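Local coordinates for glycerate 2-kinase (Pyrococcus horikoshii, PDB 1X3L), which catalyses the ATP-dependent phosphorylation of D-glycerate to 2-phosphoglycerate, with magnesium as cofactor, and also accepts other nucleotides or pyrophosphate as phosphate donor, at residues Asp228-Val233 with Leu239-Gly244; Lys180-Ile185 with Pro258-Phe263; Ala17-Ala20 with Tyr24-Val27. All coordinates share one frame; numbering follows the deposited sequence.

How the contacts relate
From the N terminus, contact 3 comes first. It closes a very short loop between helices 6-20 and 23-30. Contact 2 closes a much longer one. It joins the short helix 180-183 and the residues after it to the start of strand 260-266, an outermost strand of the parallel sheet. Contact 1 falls within that long excursion and closes its own small loop, between 228-233 and helix 235-246. Contacts 1 and 2 are therefore nested, while contact 3 precedes both in series. Contact 2 is centred about 28 Å from contact 1 and about 24 Å from contact 3. Contacts 1 and 3 lie on opposite sides of the chain's centre, with centres about 43 Å apart.

Contact 1 (Asp228-Val233 with Leu239-Gly244); sequences DIWEKV and LHIERG. With EDO (1,2-ethanediol), chain F.
W230 reaches from the loop to I241 and E242 on the next helix, bringing the six-membered end of its indole. CG stands anti to the backbone N (chi1 172°), which carries the ring toward helix 235-246. I241 meets the ring at its edge, near the ring plane. Its CG2 is 4.0 Å from CH2 of W230, and its CD1 is 4.1 Å from CZ3. E242 bends at chi2 (-61°), and OE2 comes to 3.3 Å from CZ2 of W230. Its carboxylate is turned 68° against the ring and approaches obliquely. This is a contact of oxygen with ring carbon, not a hydrogen bond; OE2 has its salt bridge with K221. A 1,2-ethanediol lies at the ring edge beside NE1. It also makes a weak bond to E231 and one to K221. At the start of the loop, D228 is the C-prime residue of a Schellman motif that ends helix 217-226. K232 NZ donates to D228 O at 2.8 Å. The contact joins the loop between two consecutive helices, 217-226 and 235-246, to the second of them. W230 lies between helix 235-246 and K221, L224 and E225 of helix 217-226, while I229 packs on helix 146-158.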
loop_
_atom_site.group_PDB
_atom_site.type_symbol
_atom_site.label_atom_id
_atom_site.label_comp_id
_atom_site.label_asym_id
_atom_site.label_seq_id
_atom_site.Cartn_x
_atom_site.Cartn_y
_atom_site.Cartn_z
ATOM N N ASP A 228 -19.476 9.901 -23.476
ATOM C CA ASP A 228 -20.830 10.436 -23.589
ATOM C C ASP A 228 -21.588 10.588 -22.274
ATOM O O ASP A 228 -22.762 10.225 -22.185
ATOM C CB ASP A 228 -21.650 9.578 -24.555
ATOM C CG ASP A 228 -21.180 9.710 -25.991
ATOM O OD1 ASP A 228 -21.225 10.836 -26.534
ATOM O OD2 ASP A 228 -20.761 8.689 -26.578
ATOM N N ILE A 229 -20.922 11.125 -21.258
ATOM C CA ILE A 229 -21.566 11.344 -19.969
ATOM C C ILE A 229 -21.450 12.813 -19.581
ATOM O O ILE A 229 -21.904 13.221 -18.512
ATOM C CB ILE A 229 -20.939 10.480 -18.852
ATOM C CG1 ILE A 229 -19.427 10.693 -18.810
ATOM C CG2 ILE A 229 -21.283 9.013 -19.073
ATOM C CD1 ILE A 229 -18.746 9.949 -17.683
ATOM N N TRP A 230 -20.841 13.601 -20.464
ATOM C CA TRP A 230 -20.658 15.030 -20.233
ATOM C C TRP A 230 -21.995 15.714 -19.965
ATOM O O TRP A 230 -22.092 16.589 -19.104
ATOM C CB TRP A 230 -19.973 15.674 -21.444
ATOM C CG TRP A 230 -19.905 17.177 -21.392
ATOM C CD1 TRP A 230 -20.568 18.056 -22.201
ATOM C CD2 TRP A 230 -19.141 17.974 -20.477
ATOM N NE1 TRP A 230 -20.267 19.349 -21.848
ATOM C CE2 TRP A 230 -19.392 19.329 -20.793
ATOM C CE3 TRP A 230 -18.268 17.677 -19.421
ATOM C CZ2 TRP A 230 -18.802 20.387 -20.089
ATOM C CZ3 TRP A 230 -17.681 18.730 -18.721
ATOM C CH2 TRP A 230 -17.953 20.068 -19.060
ATOM N N GLU A 231 -23.023 15.308 -20.702
ATOM C CA GLU A 231 -24.351 15.885 -20.535
ATOM C C GLU A 231 -25.126 15.146 -19.447
ATOM O O GLU A 231 -26.135 15.644 -18.946
ATOM C CB GLU A 231 -25.132 15.821 -21.852
ATOM C CG GLU A 231 -24.515 16.612 -22.999
ATOM C CD GLU A 231 -24.546 18.115 -22.768
ATOM O OE1 GLU A 231 -24.003 18.859 -23.616
ATOM O OE2 GLU A 231 -25.112 18.555 -21.746
ATOM N N LYS A 232 -24.648 13.962 -19.081
ATOM C CA LYS A 232 -25.315 13.162 -18.062
ATOM C C LYS A 232 -24.927 13.539 -16.636
ATOM O O LYS A 232 -25.709 13.342 -15.706
ATOM C CB LYS A 232 -25.042 11.675 -18.299
ATOM C CG LYS A 232 -25.632 11.129 -19.597
ATOM C CD LYS A 232 -25.411 9.621 -19.707
ATOM C CE LYS A 232 -26.075 9.032 -20.946
ATOM N NZ LYS A 232 -25.475 9.534 -22.215
ATOM N N VAL A 233 -23.724 14.078 -16.457
ATOM C CA VAL A 233 -23.273 14.476 -15.126
ATOM C C VAL A 233 -24.065 15.695 -14.670
ATOM O O VAL A 233 -24.580 16.447 -15.494
ATOM C CB VAL A 233 -21.773 14.841 -15.121
ATOM C CG1 VAL A 233 -20.951 13.650 -15.575
ATOM C CG2 VAL A 233 -21.525 16.042 -16.022
ATOM N N LEU A 239 -20.460 22.960 -14.831
ATOM C CA LEU A 239 -20.202 24.362 -14.517
ATOM C C LEU A 239 -18.832 24.587 -13.888
ATOM O O LEU A 239 -18.118 25.512 -14.266
ATOM C CB LEU A 239 -21.288 24.919 -13.591
ATOM C CG LEU A 239 -21.127 26.399 -13.219
ATOM C CD1 LEU A 239 -21.180 27.255 -14.481
ATOM C CD2 LEU A 239 -22.229 26.812 -12.246
ATOM N N HIS A 240 -18.460 23.752 -12.925
ATOM C CA HIS A 240 -17.163 23.925 -12.290
ATOM C C HIS A 240 -16.037 23.720 -13.288
ATOM O O HIS A 240 -15.033 24.430 -13.257
ATOM C CB HIS A 240 -16.967 22.953 -11.131
ATOM C CG HIS A 240 -15.602 23.037 -10.528
ATOM N ND1 HIS A 240 -15.167 24.145 -9.832
ATOM C CD2 HIS A 240 -14.548 22.189 -10.582
ATOM C CE1 HIS A 240 -13.903 23.977 -9.486
ATOM N NE2 HIS A 240 -13.505 22.797 -9.929
ATOM N N ILE A 241 -16.206 22.742 -14.170
ATOM C CA ILE A 241 -15.191 22.453 -15.170
ATOM C C ILE A 241 -15.106 23.563 -16.216
ATOM O O ILE A 241 -14.010 23.920 -16.645
ATOM C CB ILE A 241 -15.454 21.078 -15.838
ATOM C CG1 ILE A 241 -15.147 19.967 -14.824
ATOM C CG2 ILE A 241 -14.597 20.922 -17.095
ATOM C CD1 ILE A 241 -15.496 18.569 -15.289
ATOM N N GLU A 242 -16.252 24.107 -16.622
ATOM C CA GLU A 242 -16.260 25.201 -17.590
ATOM C C GLU A 242 -15.556 26.404 -16.962
ATOM O O GLU A 242 -14.815 27.128 -17.634
ATOM C CB GLU A 242 -17.694 25.582 -17.970
ATOM C CG GLU A 242 -18.376 24.600 -18.918
ATOM C CD GLU A 242 -17.649 24.481 -20.245
ATOM O OE1 GLU A 242 -17.273 25.529 -20.812
ATOM O OE2 GLU A 242 -17.459 23.348 -20.730
ATOM N N ARG A 243 -15.792 26.618 -15.671
ATOM C CA ARG A 243 -15.153 27.723 -14.967
ATOM C C ARG A 243 -13.642 27.501 -14.978
ATOM O O ARG A 243 -12.869 28.445 -15.129
ATOM C CB ARG A 243 -15.646 27.812 -13.522
ATOM C CG ARG A 243 -17.108 28.212 -13.364
ATOM C CD ARG A 243 -17.383 28.616 -11.925
ATOM N NE ARG A 243 -16.626 29.816 -11.574
ATOM C CZ ARG A 243 -16.343 30.194 -10.330
ATOM N NH1 ARG A 243 -16.751 29.465 -9.299
ATOM N NH2 ARG A 243 -15.639 31.298 -10.119
ATOM N N GLY A 244 -13.229 26.245 -14.815
ATOM C CA GLY A 244 -11.812 25.922 -14.830
ATOM C C GLY A 244 -11.222 26.198 -16.201
ATOM O O GLY A 244 -10.095 26.678 -16.324
HETATM C C1 EDO F . -20.069 21.290 -24.914
HETATM O O1 EDO F . -18.720 21.744 -25.096
HETATM C C2 EDO F . -20.767 22.137 -23.852
HETATM O O2 EDO F . -22.115 21.691 -23.674
#

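Contact 2 (Lys180-Ile185 with Pro258-Phe263); sequences KLAKMI and PNVHNF. With EDO (1,2-ethanediol), chain D.
A182 and I185 meet V260 at one border of a Rossmann-like parallel sheet, where a short, weakly bonded helix, 180-183, leads toward strand 188-194. That strand lies next to strand 260-266, an outermost strand, and the contact sets the helix and the residues after it against the start of the edge strand. V260 uses both methyls. CG1 is anti to its backbone N (chi1 179°) and comes to 3.9 Å from CB of A182. CG2 lies 3.8 Å from the carbonyl O of A182, and 4.1 Å from CD1 of I185, whose side chain crosses that of V260 at a slant. Replacing V260 with an alanine takes away both methyls and would probably leave CB of A182 and CD1 of I185 without their apolar partners, opening a gap between them and the strand. C1 of a 1,2-ethanediol, probably from the crystallisation liquor, lies against V260 CG1, and its O1 is near V260 O.

Beside this apolar patch, N259 supplies the polar link. Its CG sits between the backbone N and the carbonyl carbon (chi1 62°), and the amide reaches the loop. The main partners of ND2 are G187 O and a water, which accepts from it at 3.0 Å. I185 O is a marginal third, 3.4 Å from ND2 with an N-H...O angle of only 123°, and can at most share a proton. The water donates to A182 O at 2.9 Å. A182 O also accepts the backbone N of I185, at 3.2 Å.

The side chains of M184 and I185 also pack on L116 of helix 103-118. The chemistry is therefore mixed. Methyls of V260 fill the space against A182 and I185. The water and the backbone N of I185 serve A182 O, while N259 gives I185 O only a weak bond.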
loop_
_atom_site.group_PDB
_atom_site.type_symbol
_atom_site.label_atom_id
_atom_site.label_comp_id
_atom_site.label_asym_id
_atom_site.label_seq_id
_atom_site.Cartn_x
_atom_site.Cartn_y
_atom_site.Cartn_z
ATOM N N LYS A 180 -3.921 19.762 -4.310
ATOM C CA LYS A 180 -4.545 20.950 -3.742
ATOM C C LYS A 180 -4.375 21.105 -2.238
ATOM O O LYS A 180 -4.316 22.228 -1.738
ATOM C CB LYS A 180 -6.024 20.996 -4.137
ATOM C CG LYS A 180 -6.220 21.352 -5.615
ATOM C CD LYS A 180 -7.686 21.360 -6.019
ATOM C CE LYS A 180 -7.869 21.975 -7.395
ATOM N NZ LYS A 180 -7.442 23.414 -7.412
ATOM N N LEU A 181 -4.286 19.996 -1.507
ATOM C CA LEU A 181 -4.097 20.085 -0.065
ATOM C C LEU A 181 -2.721 20.705 0.190
ATOM O O LEU A 181 -2.573 21.593 1.030
ATOM C CB LEU A 181 -4.178 18.698 0.589
ATOM C CG LEU A 181 -4.179 18.663 2.121
ATOM C CD1 LEU A 181 -5.477 19.276 2.651
ATOM C CD2 LEU A 181 -4.043 17.221 2.610
ATOM N N ALA A 182 -1.717 20.243 -0.546
ATOM C CA ALA A 182 -0.365 20.768 -0.391
ATOM C C ALA A 182 -0.304 22.259 -0.733
ATOM O O ALA A 182 0.488 22.995 -0.151
ATOM C CB ALA A 182 0.603 19.993 -1.275
ATOM N N LYS A 183 -1.134 22.704 -1.671
ATOM C CA LYS A 183 -1.141 24.117 -2.048
ATOM C C LYS A 183 -1.655 25.001 -0.916
ATOM O O LYS A 183 -1.424 26.207 -0.915
ATOM C CB LYS A 183 -2.000 24.344 -3.296
ATOM C CG LYS A 183 -1.400 23.797 -4.575
ATOM C CD LYS A 183 -2.292 24.074 -5.782
ATOM C CE LYS A 183 -2.396 25.566 -6.086
ATOM N NZ LYS A 183 -3.222 25.827 -7.303
ATOM N N MET A 184 -2.338 24.392 0.051
ATOM C CA MET A 184 -2.895 25.130 1.183
ATOM C C MET A 184 -1.936 25.261 2.365
ATOM O O MET A 184 -2.238 25.954 3.333
ATOM C CB MET A 184 -4.186 24.459 1.666
ATOM C CG MET A 184 -5.283 24.385 0.619
ATOM S SD MET A 184 -6.711 23.436 1.196
ATOM C CE MET A 184 -7.774 24.776 1.779
ATOM N N ILE A 185 -0.788 24.595 2.292
ATOM C CA ILE A 185 0.189 24.655 3.380
ATOM C C ILE A 185 1.037 25.925 3.281
ATOM O O ILE A 185 1.799 26.101 2.329
ATOM C CB ILE A 185 1.114 23.424 3.350
ATOM C CG1 ILE A 185 0.284 22.144 3.524
ATOM C CG2 ILE A 185 2.159 23.532 4.439
ATOM C CD1 ILE A 185 1.088 20.863 3.354
ATOM N N PRO A 258 8.665 23.800 -3.153
ATOM C CA PRO A 258 9.889 23.666 -2.355
ATOM C C PRO A 258 9.631 23.474 -0.863
ATOM O O PRO A 258 10.475 22.934 -0.149
ATOM C CB PRO A 258 10.635 24.969 -2.645
ATOM C CG PRO A 258 10.193 25.301 -4.047
ATOM C CD PRO A 258 8.709 25.018 -3.983
ATOM N N ASN A 259 8.465 23.909 -0.400
ATOM C CA ASN A 259 8.116 23.805 1.012
ATOM C C ASN A 259 7.325 22.548 1.407
ATOM O O ASN A 259 7.077 22.324 2.589
ATOM C CB ASN A 259 7.338 25.052 1.438
ATOM C CG ASN A 259 6.031 25.205 0.687
ATOM O OD1 ASN A 259 6.008 25.227 -0.546
ATOM N ND2 ASN A 259 4.933 25.317 1.427
ATOM N N VAL A 260 6.920 21.739 0.430
ATOM C CA VAL A 260 6.173 20.515 0.720
ATOM C C VAL A 260 6.984 19.318 0.232
ATOM O O VAL A 260 7.272 19.192 -0.958
ATOM C CB VAL A 260 4.784 20.513 0.031
ATOM C CG1 VAL A 260 4.043 19.212 0.348
ATOM C CG2 VAL A 260 3.968 21.705 0.508
ATOM N N HIS A 261 7.342 18.438 1.161
ATOM C CA HIS A 261 8.156 17.274 0.848
ATOM C C HIS A 261 7.413 15.959 1.049
ATOM O O HIS A 261 6.839 15.708 2.104
ATOM C CB HIS A 261 9.403 17.295 1.727
ATOM C CG HIS A 261 10.096 18.621 1.745
ATOM N ND1 HIS A 261 11.061 18.970 0.825
ATOM C CD2 HIS A 261 9.931 19.700 2.546
ATOM C CE1 HIS A 261 11.463 20.206 1.059
ATOM N NE2 HIS A 261 10.793 20.672 2.098
ATOM N N ASN A 262 7.445 15.118 0.026
ATOM C CA ASN A 262 6.779 13.828 0.075
ATOM C C ASN A 262 7.768 12.705 0.360
ATOM O O ASN A 262 8.802 12.593 -0.297
ATOM C CB ASN A 262 6.052 13.575 -1.245
ATOM C CG ASN A 262 4.844 14.476 -1.420
ATOM O OD1 ASN A 262 3.837 14.319 -0.729
ATOM N ND2 ASN A 262 4.941 15.432 -2.338
ATOM N N PHE A 263 7.438 11.891 1.356
ATOM C CA PHE A 263 8.267 10.762 1.758
ATOM C C PHE A 263 7.421 9.491 1.767
ATOM O O PHE A 263 6.335 9.460 2.347
ATOM C CB PHE A 263 8.826 10.975 3.171
ATOM C CG PHE A 263 9.673 12.210 3.318
ATOM C CD1 PHE A 263 11.037 12.177 3.024
ATOM C CD2 PHE A 263 9.108 13.408 3.751
ATOM C CE1 PHE A 263 11.826 13.321 3.165
ATOM C CE2 PHE A 263 9.886 14.558 3.896
ATOM C CZ PHE A 263 11.248 14.515 3.603
HETATM C C1 EDO D . 4.990 18.989 -3.618
HETATM O O1 EDO D . 6.240 19.702 -3.582
HETATM C C2 EDO D . 4.861 18.200 -4.924
HETATM O O2 EDO D . 5.931 17.256 -5.038
HETATM O O HOH W 1 2.314 25.270 -0.025
#

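Contact 3 (Ala17-Ala20 with Tyr24-Val27); sequences AIKA and YRAV
Across K19 and A20 on one side and R25 and A26 on the other, the end of helix 6-20 meets the beginning of helix 23-30, with the CA atoms of A20 and A26 5.9 Å apart. Only three residues separate the segments, and backbone carbonyls of the first lie against side chains of the second. K19 and R25 share the larger part of the contact. CB of R25 points toward helix 6-20; with CG anti to the carbonyl carbon (chi1 -66°), CD is placed 3.6 Å from K19 O. CB of R25 is 3.7 Å from the same oxygen. CD also lies 4.1 Å from CB of K19. The arginine then runs extended as far as NE. The lysine is extended too and heads in roughly the same direction, so the two chains lie alongside each other. CG of K19 sits over one face of the guanidinium. Nearby, CB of A26 approaches A20 O at 4.0 Å.

Around this corner, A20 packs on A274 of helix 268-281, while A26 touches A266 of strand 260-266. Y24 turns to helix 60-70, with a hydrogen bond to D69 and a cation-pi contact with R65. The backbone N of R25 is bonded to D22 in the turn.

No hydrogen bond crosses between the two segments. The contact is made by methylenes and a methyl resting on carbonyl oxygens, and by the aliphatic chain of the lysine lying against the arginine. K19 NZ and R25 NH1 stay 5.9 Å apart. These like charges probably repel mildly, on exposed side chains that are open to solvent.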
loop_
_atom_site.group_PDB
_atom_site.type_symbol
_atom_site.label_atom_id
_atom_site.label_comp_id
_atom_site.label_asym_id
_atom_site.label_seq_id
_atom_site.Cartn_x
_atom_site.Cartn_y
_atom_site.Cartn_z
ATOM N N ALA A 17 9.568 -8.116 7.512
ATOM C CA ALA A 17 8.835 -7.434 6.451
ATOM C C ALA A 17 7.584 -6.782 7.019
ATOM O O ALA A 17 7.258 -5.648 6.683
ATOM C CB ALA A 17 8.454 -8.425 5.348
ATOM N N ILE A 18 6.882 -7.507 7.884
ATOM C CA ILE A 18 5.663 -6.985 8.476
ATOM C C ILE A 18 5.948 -5.796 9.392
ATOM O O ILE A 18 5.230 -4.804 9.355
ATOM C CB ILE A 18 4.915 -8.085 9.252
ATOM C CG1 ILE A 18 4.489 -9.188 8.282
ATOM C CG2 ILE A 18 3.694 -7.495 9.950
ATOM C CD1 ILE A 18 3.874 -10.398 8.962
ATOM N N LYS A 19 7.004 -5.890 10.197
ATOM C CA LYS A 19 7.369 -4.801 11.106
ATOM C C LYS A 19 7.749 -3.535 10.336
ATOM O O LYS A 19 7.388 -2.429 10.731
ATOM C CB LYS A 19 8.542 -5.211 12.002
ATOM C CG LYS A 19 8.236 -6.341 12.975
ATOM C CD LYS A 19 9.486 -6.733 13.755
ATOM C CE LYS A 19 9.248 -7.973 14.601
ATOM N NZ LYS A 19 10.497 -8.421 15.298
ATOM N N ALA A 20 8.477 -3.701 9.239
ATOM C CA ALA A 20 8.899 -2.559 8.429
ATOM C C ALA A 20 7.702 -1.887 7.753
ATOM O O ALA A 20 7.806 -0.756 7.272
ATOM C CB ALA A 20 9.908 -3.011 7.377
ATOM N N TYR A 24 2.809 2.547 12.621
ATOM C CA TYR A 24 3.441 3.178 13.772
ATOM C C TYR A 24 4.971 3.077 13.685
ATOM O O TYR A 24 5.672 4.089 13.751
ATOM C CB TYR A 24 2.945 2.525 15.068
ATOM C CG TYR A 24 3.508 3.152 16.317
ATOM C CD1 TYR A 24 2.984 4.343 16.825
ATOM C CD2 TYR A 24 4.593 2.574 16.977
ATOM C CE1 TYR A 24 3.527 4.944 17.956
ATOM C CE2 TYR A 24 5.144 3.166 18.107
ATOM C CZ TYR A 24 4.605 4.352 18.590
ATOM O OH TYR A 24 5.159 4.946 19.697
ATOM N N ARG A 25 5.488 1.860 13.535
ATOM C CA ARG A 25 6.933 1.655 13.439
ATOM C C ARG A 25 7.536 2.354 12.225
ATOM O O ARG A 25 8.621 2.925 12.310
ATOM C CB ARG A 25 7.266 0.163 13.351
ATOM C CG ARG A 25 6.927 -0.648 14.592
ATOM C CD ARG A 25 7.092 -2.138 14.310
ATOM N NE ARG A 25 6.671 -2.972 15.433
ATOM C CZ ARG A 25 7.465 -3.335 16.434
ATOM N NH1 ARG A 25 8.732 -2.939 16.452
ATOM N NH2 ARG A 25 6.992 -4.094 17.415
ATOM N N ALA A 26 6.839 2.299 11.094
ATOM C CA ALA A 26 7.336 2.925 9.871
ATOM C C ALA A 26 7.602 4.414 10.075
ATOM O O ALA A 26 8.609 4.943 9.591
ATOM C CB ALA A 26 6.346 2.719 8.728
ATOM N N VAL A 27 6.704 5.093 10.787
ATOM C CA VAL A 27 6.886 6.519 11.037
ATOM C C VAL A 27 8.129 6.758 11.888
ATOM O O VAL A 27 8.930 7.641 11.584
ATOM C CB VAL A 27 5.660 7.146 11.753
ATOM C CG1 VAL A 27 5.984 8.580 12.186
ATOM C CG2 VAL A 27 4.451 7.141 10.818
#